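Local coordinates for putative immunoglobulin-blocking virulence protein (Mycoplasma mycoides subsp. capri, PDB 7ADK) that probably acts as a mycoplasma virulence factor that blocks host immunoglobulins, at residues L470-I474 and E495-I499; Q475-F481 and I499-Y505. One frame throughout, in Å; residues are numbered along the deposited sequence.

Contact 1. Residues L470-I474 and E495-I499; sequences LPKDI and ENKNI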
loop_
_atom_site.group_PDB
_atom_site.type_symbol
_atom_site.label_atom_id
_atom_site.label_comp_id
_atom_site.label_asym_id
_atom_site.label_seq_id
_atom_site.Cartn_x
_atom_site.Cartn_y
_atom_site.Cartn_z
ATOM N N LEU A 470 -35.282 -7.111 -5.293
ATOM C CA LEU A 470 -35.722 -7.614 -3.990
ATOM C C LEU A 470 -37.116 -7.063 -3.621
ATOM O O LEU A 470 -37.501 -6.010 -4.128
ATOM C CB LEU A 470 -34.680 -7.250 -2.916
ATOM C CG LEU A 470 -33.337 -7.987 -3.009
ATOM C CD1 LEU A 470 -32.347 -7.374 -2.037
ATOM C CD2 LEU A 470 -33.497 -9.448 -2.632
ATOM N N PRO A 471 -37.891 -7.742 -2.755
ATOM C CA PRO A 471 -39.224 -7.288 -2.355
ATOM C C PRO A 471 -39.273 -5.851 -1.813
ATOM O O PRO A 471 -38.311 -5.358 -1.236
ATOM C CB PRO A 471 -39.692 -8.277 -1.295
ATOM C CG PRO A 471 -38.898 -9.542 -1.576
ATOM C CD PRO A 471 -37.587 -9.026 -2.149
ATOM N N LYS A 472 -40.423 -5.182 -1.935
ATOM C CA LYS A 472 -40.663 -3.838 -1.367
ATOM C C LYS A 472 -40.685 -3.818 0.171
ATOM O O LYS A 472 -40.588 -2.764 0.795
ATOM C CB LYS A 472 -41.954 -3.274 -1.986
ATOM C CG LYS A 472 -42.085 -1.762 -1.773
ATOM C CD LYS A 472 -43.202 -1.068 -2.557
ATOM C CE LYS A 472 -44.601 -1.524 -2.145
ATOM N NZ LYS A 472 -45.619 -0.515 -2.380
ATOM N N ASP A 473 -40.826 -4.993 0.766
ATOM C CA ASP A 473 -40.978 -5.272 2.189
ATOM C C ASP A 473 -40.112 -6.480 2.594
ATOM O O ASP A 473 -40.400 -7.617 2.242
ATOM C CB ASP A 473 -42.465 -5.486 2.499
ATOM C CG ASP A 473 -43.306 -6.262 1.469
ATOM O OD1 ASP A 473 -44.529 -6.199 1.557
ATOM O OD2 ASP A 473 -42.795 -6.937 0.557
ATOM N N ILE A 474 -39.025 -6.244 3.319
ATOM C CA ILE A 474 -37.969 -7.223 3.636
ATOM C C ILE A 474 -37.720 -7.281 5.144
ATOM O O ILE A 474 -37.522 -6.252 5.773
ATOM C CB ILE A 474 -36.647 -6.869 2.917
ATOM C CG1 ILE A 474 -36.827 -6.716 1.403
ATOM C CG2 ILE A 474 -35.557 -7.884 3.231
ATOM C CD1 ILE A 474 -35.561 -6.286 0.679
ATOM N N GLU A 495 -38.686 2.154 -1.225
ATOM C CA GLU A 495 -39.269 0.915 -0.718
ATOM C C GLU A 495 -40.299 1.180 0.401
ATOM O O GLU A 495 -40.477 2.319 0.837
ATOM C CB GLU A 495 -38.121 -0.025 -0.314
ATOM C CG GLU A 495 -37.227 -0.342 -1.519
ATOM C CD GLU A 495 -36.420 -1.634 -1.402
ATOM O OE1 GLU A 495 -35.951 -1.974 -0.296
ATOM O OE2 GLU A 495 -36.233 -2.312 -2.431
ATOM N N ASN A 496 -40.998 0.149 0.895
ATOM C CA ASN A 496 -41.824 0.272 2.099
ATOM C C ASN A 496 -41.023 -0.016 3.372
ATOM O O ASN A 496 -41.180 0.731 4.332
ATOM C CB ASN A 496 -43.083 -0.605 2.030
ATOM C CG ASN A 496 -44.216 0.064 1.275
ATOM O OD1 ASN A 496 -44.106 0.429 0.122
ATOM N ND2 ASN A 496 -45.345 0.259 1.897
ATOM N N LYS A 497 -40.216 -1.090 3.434
ATOM C CA LYS A 497 -39.651 -1.513 4.729
ATOM C C LYS A 497 -38.426 -2.433 4.682
ATOM O O LYS A 497 -38.455 -3.485 4.051
ATOM C CB LYS A 497 -40.794 -2.165 5.546
ATOM C CG LYS A 497 -40.623 -2.087 7.070
ATOM C CD LYS A 497 -41.952 -1.917 7.824
ATOM C CE LYS A 497 -43.066 -2.892 7.449
ATOM N NZ LYS A 497 -44.339 -2.585 8.135
ATOM N N ASN A 498 -37.412 -2.099 5.482
ATOM C CA ASN A 498 -36.506 -3.061 6.122
ATOM C C ASN A 498 -36.954 -3.188 7.578
ATOM O O ASN A 498 -36.836 -2.220 8.334
ATOM C CB ASN A 498 -35.032 -2.652 6.064
ATOM C CG ASN A 498 -34.330 -2.974 4.772
ATOM O OD1 ASN A 498 -34.644 -2.498 3.698
ATOM N ND2 ASN A 498 -33.336 -3.811 4.851
ATOM N N ILE A 499 -37.501 -4.345 7.968
ATOM C CA ILE A 499 -38.229 -4.563 9.232
ATOM C C ILE A 499 -37.241 -4.696 10.400
ATOM O O ILE A 499 -36.975 -5.770 10.929
ATOM C CB ILE A 499 -39.240 -5.743 9.141
ATOM C CG1 ILE A 499 -40.208 -5.641 7.933
ATOM C CG2 ILE A 499 -40.085 -5.844 10.426
ATOM C CD1 ILE A 499 -40.863 -6.957 7.494
#

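Contact 2. Residues Q475-F481 and I499-Y505; sequences QQLELFF and IKELSLY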
loop_
_atom_site.group_PDB
_atom_site.type_symbol
_atom_site.label_atom_id
_atom_site.label_comp_id
_atom_site.label_asym_id
_atom_site.label_seq_id
_atom_site.Cartn_x
_atom_site.Cartn_y
_atom_site.Cartn_z
ATOM N N GLN A 475 -37.638 -8.475 5.723
ATOM C CA GLN A 475 -37.279 -8.651 7.132
ATOM C C GLN A 475 -35.822 -8.229 7.415
ATOM O O GLN A 475 -35.594 -7.279 8.158
ATOM C CB GLN A 475 -37.571 -10.088 7.573
ATOM C CG GLN A 475 -39.044 -10.409 7.829
ATOM C CD GLN A 475 -39.608 -9.842 9.126
ATOM O OE1 GLN A 475 -38.960 -9.150 9.895
ATOM N NE2 GLN A 475 -40.838 -10.157 9.432
ATOM N N GLN A 476 -34.841 -8.878 6.782
ATOM C CA GLN A 476 -33.407 -8.615 6.935
ATOM C C GLN A 476 -32.679 -8.537 5.593
ATOM O O GLN A 476 -32.969 -9.296 4.670
ATOM C CB GLN A 476 -32.811 -9.677 7.866
ATOM C CG GLN A 476 -31.305 -9.892 7.802
ATOM C CD GLN A 476 -30.783 -10.711 8.977
ATOM O OE1 GLN A 476 -30.834 -10.322 10.125
ATOM N NE2 GLN A 476 -30.283 -11.889 8.748
ATOM N N LEU A 477 -31.692 -7.645 5.507
ATOM C CA LEU A 477 -30.715 -7.588 4.429
ATOM C C LEU A 477 -29.314 -7.495 5.029
ATOM O O LEU A 477 -29.015 -6.509 5.692
ATOM C CB LEU A 477 -31.060 -6.392 3.524
ATOM C CG LEU A 477 -30.169 -6.253 2.286
ATOM C CD1 LEU A 477 -30.371 -7.396 1.301
ATOM C CD2 LEU A 477 -30.480 -4.954 1.576
ATOM N N GLU A 478 -28.456 -8.485 4.796
ATOM C CA GLU A 478 -27.032 -8.418 5.132
ATOM C C GLU A 478 -26.234 -8.210 3.844
ATOM O O GLU A 478 -26.280 -9.037 2.934
ATOM C CB GLU A 478 -26.541 -9.680 5.868
ATOM C CG GLU A 478 -27.173 -9.924 7.246
ATOM C CD GLU A 478 -26.710 -11.206 7.971
ATOM O OE1 GLU A 478 -25.788 -11.894 7.497
ATOM O OE2 GLU A 478 -27.252 -11.543 9.044
ATOM N N LEU A 479 -25.487 -7.111 3.761
ATOM C CA LEU A 479 -24.595 -6.799 2.650
ATOM C C LEU A 479 -23.159 -6.855 3.156
ATOM O O LEU A 479 -22.813 -6.101 4.060
ATOM C CB LEU A 479 -24.921 -5.403 2.089
ATOM C CG LEU A 479 -26.362 -5.166 1.616
ATOM C CD1 LEU A 479 -26.523 -3.737 1.115
ATOM C CD2 LEU A 479 -26.779 -6.112 0.506
ATOM N N PHE A 480 -22.330 -7.730 2.587
ATOM C CA PHE A 480 -20.908 -7.828 2.908
ATOM C C PHE A 480 -20.066 -7.202 1.796
ATOM O O PHE A 480 -19.779 -7.844 0.782
ATOM C CB PHE A 480 -20.500 -9.277 3.172
ATOM C CG PHE A 480 -21.248 -9.962 4.289
ATOM C CD1 PHE A 480 -22.538 -10.488 4.084
ATOM C CD2 PHE A 480 -20.648 -10.058 5.552
ATOM C CE1 PHE A 480 -23.241 -11.067 5.148
ATOM C CE2 PHE A 480 -21.355 -10.633 6.615
ATOM C CZ PHE A 480 -22.651 -11.120 6.415
ATOM N N PHE A 481 -19.696 -5.938 1.972
ATOM C CA PHE A 481 -18.896 -5.177 1.023
ATOM C C PHE A 481 -17.408 -5.489 1.141
ATOM O O PHE A 481 -16.874 -5.665 2.232
ATOM C CB PHE A 481 -19.148 -3.691 1.230
ATOM C CG PHE A 481 -20.532 -3.221 0.853
ATOM C CD1 PHE A 481 -20.854 -2.989 -0.491
ATOM C CD2 PHE A 481 -21.487 -2.974 1.845
ATOM C CE1 PHE A 481 -22.116 -2.493 -0.842
ATOM C CE2 PHE A 481 -22.750 -2.485 1.494
ATOM C CZ PHE A 481 -23.061 -2.225 0.155
ATOM N N ILE A 499 -37.501 -4.345 7.968
ATOM C CA ILE A 499 -38.229 -4.563 9.232
ATOM C C ILE A 499 -37.241 -4.696 10.400
ATOM O O ILE A 499 -36.975 -5.770 10.929
ATOM C CB ILE A 499 -39.240 -5.743 9.141
ATOM C CG1 ILE A 499 -40.208 -5.641 7.933
ATOM C CG2 ILE A 499 -40.085 -5.844 10.426
ATOM C CD1 ILE A 499 -40.863 -6.957 7.494
ATOM N N LYS A 500 -36.681 -3.553 10.785
ATOM C CA LYS A 500 -35.692 -3.377 11.842
ATOM C C LYS A 500 -34.351 -4.080 11.603
ATOM O O LYS A 500 -33.677 -4.449 12.562
ATOM C CB LYS A 500 -36.329 -3.664 13.201
ATOM N N GLU A 501 -33.932 -4.245 10.340
ATOM C CA GLU A 501 -32.602 -4.773 10.044
ATOM C C GLU A 501 -32.061 -4.371 8.674
ATOM O O GLU A 501 -32.554 -4.782 7.623
ATOM C CB GLU A 501 -32.579 -6.290 10.208
ATOM C CG GLU A 501 -31.218 -6.939 9.925
ATOM C CD GLU A 501 -30.116 -6.743 10.969
ATOM O OE1 GLU A 501 -28.954 -7.098 10.681
ATOM O OE2 GLU A 501 -30.396 -6.247 12.072
ATOM N N LEU A 502 -30.958 -3.641 8.701
ATOM C CA LEU A 502 -29.974 -3.577 7.635
ATOM C C LEU A 502 -28.604 -3.785 8.270
ATOM O O LEU A 502 -28.241 -3.058 9.187
ATOM C CB LEU A 502 -30.095 -2.218 6.943
ATOM C CG LEU A 502 -29.065 -1.949 5.844
ATOM C CD1 LEU A 502 -29.279 -2.825 4.631
ATOM C CD2 LEU A 502 -29.212 -0.512 5.418
ATOM N N SER A 503 -27.826 -4.738 7.784
ATOM C CA SER A 503 -26.456 -4.951 8.230
ATOM C C SER A 503 -25.468 -4.583 7.136
ATOM O O SER A 503 -25.447 -5.197 6.075
ATOM C CB SER A 503 -26.272 -6.385 8.654
ATOM O OG SER A 503 -26.463 -6.549 10.022
ATOM N N LEU A 504 -24.663 -3.559 7.404
ATOM C CA LEU A 504 -23.600 -3.090 6.523
ATOM C C LEU A 504 -22.279 -3.611 7.085
ATOM O O LEU A 504 -21.791 -3.094 8.088
ATOM C CB LEU A 504 -23.662 -1.556 6.376
ATOM C CG LEU A 504 -25.010 -0.988 5.915
ATOM C CD1 LEU A 504 -24.888 0.496 5.640
ATOM C CD2 LEU A 504 -25.529 -1.643 4.649
ATOM N N TYR A 505 -21.742 -4.658 6.472
ATOM C CA TYR A 505 -20.631 -5.467 6.975
ATOM C C TYR A 505 -19.462 -5.482 5.988
ATOM O O TYR A 505 -19.659 -5.373 4.786
ATOM C CB TYR A 505 -21.092 -6.919 7.217
ATOM C CG TYR A 505 -22.046 -7.240 8.355
ATOM C CD1 TYR A 505 -21.813 -6.758 9.656
ATOM C CD2 TYR A 505 -23.088 -8.158 8.142
ATOM C CE1 TYR A 505 -22.608 -7.189 10.734
ATOM C CE2 TYR A 505 -23.855 -8.626 9.220
ATOM C CZ TYR A 505 -23.619 -8.144 10.521
ATOM O OH TYR A 505 -24.347 -8.635 11.552
#

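Contact 1. Residues L470-I474 and E495-I499
A chi1 of -164° sets CG of Lys-472 trans to its own nitrogen, and a bend at chi3 (65°) carries the CD and CE methylenes past the side-chain oxygen of Asn-496, with Lys-472 CE 3.0 Å from Asn-496 OD1. The asparagine has its CG anti to the carbonyl carbon (chi1 -84°), and the two side chains cross obliquely. Lys-472 CG also packs 3.5 Å from the backbone N of Asn-496, in the loop just before strand 497-498.

Beneath this pair, one oxygen serves two donors. Lys-472 O accepts Asn-496 N at 2.9 Å and Lys-497 N at 3.1 Å, both lying in its carbonyl plane. Beyond that fork the pairing becomes regular: Ile-474 N reaches Lys-497 O at 2.9 Å, and Ile-474 O in turn receives Ile-499 N at 2.9 Å. Ile-474 thus straddles Asn-498, whose CA adds a weaker CA-H...O contact to Ile-474 O. Ile-499 CG1 lies 3.5 Å from Ile-474 O.

Ile-474 and Asn-498 share the buried face, where Tyr-449 packs against Ile-474; Asp-473 and Lys-497 occupy the other. Asn-498 ND2 is held by Glu-501 O. A residue bonded to the two flanking neighbours of its partner is the signature of a parallel beta ladder, here where strand 473-481 begins its pairing with the short strand 497-498 of a mixed sheet.

Contact 2. Residues Q475-F481 and I499-Y505
Tyr-505, packed alongside Phe-480, ends in a hydroxyl gripped by two groups, Asp-532 OD2 and Arg-362 NH1, which should fix how the ring lies. The ring planes are 29° apart but slid until they barely overlap, with centroids 5.1 Å apart; Phe-480 CE2 comes 3.4 Å from Tyr-505 CD2. Ser-503 CB rests on one face of the tyrosine, offset toward its rim. At the edge of that ring comes the Glu-478 carboxylate, with CD 4.0 Å from Tyr-505 CE2 and its plane turned 83° from the ring; its oxygens bind Arg-450 and Tyr-372.

Nearer the start of the two segments, Gln-476 and Glu-501 run side by side: Glu-501 CG packs closest to Gln-476 OE1 (3.4 Å), while Gln-476 NE2 bonds Ser-448 OG and Glu-501 OE1 accepts Ser-503 OG at 2.6 Å. A bend at chi2 (-75°) folds the amide of Gln-475 back onto Ile-499, OE1 lying 3.5 Å from Ile-499 CB.

Leucines form the other face: Leu-477 CD2 meets Leu-502 CD1 at 3.9 Å, and Leu-504 CD2 reaches both Leu-479 and the Phe-481 ring edge. Between the faces, Ser-503 N donates to Leu-477 O, Leu-479 N to Ser-503 O, Tyr-505 N to Leu-479 O and Phe-481 N to Tyr-505 O. With strand 448-454 bonded alongside, this is the buried interior of a parallel array within a mixed beta sheet.

In the fold
Followed from the N terminus, the chain leaves helix 464-467, enters contact 1 through 470-474 and passes directly into contact 2 through 475-481. It then returns without any helix to 495-499, which closes contact 1, and runs on through Ile-499, common to both, into 499-505, which closes contact 2. The segments therefore alternate and the two closures cross, as expected when one long strand, interrupted near Gln-475, is matched in parallel by two successive ones. The contacts also touch: Leu-470 packs on Leu-477, and so does the side chain of Asn-498. Together they tie strand 473-481 to strands 497-498 and 502-506 within one mixed sheet.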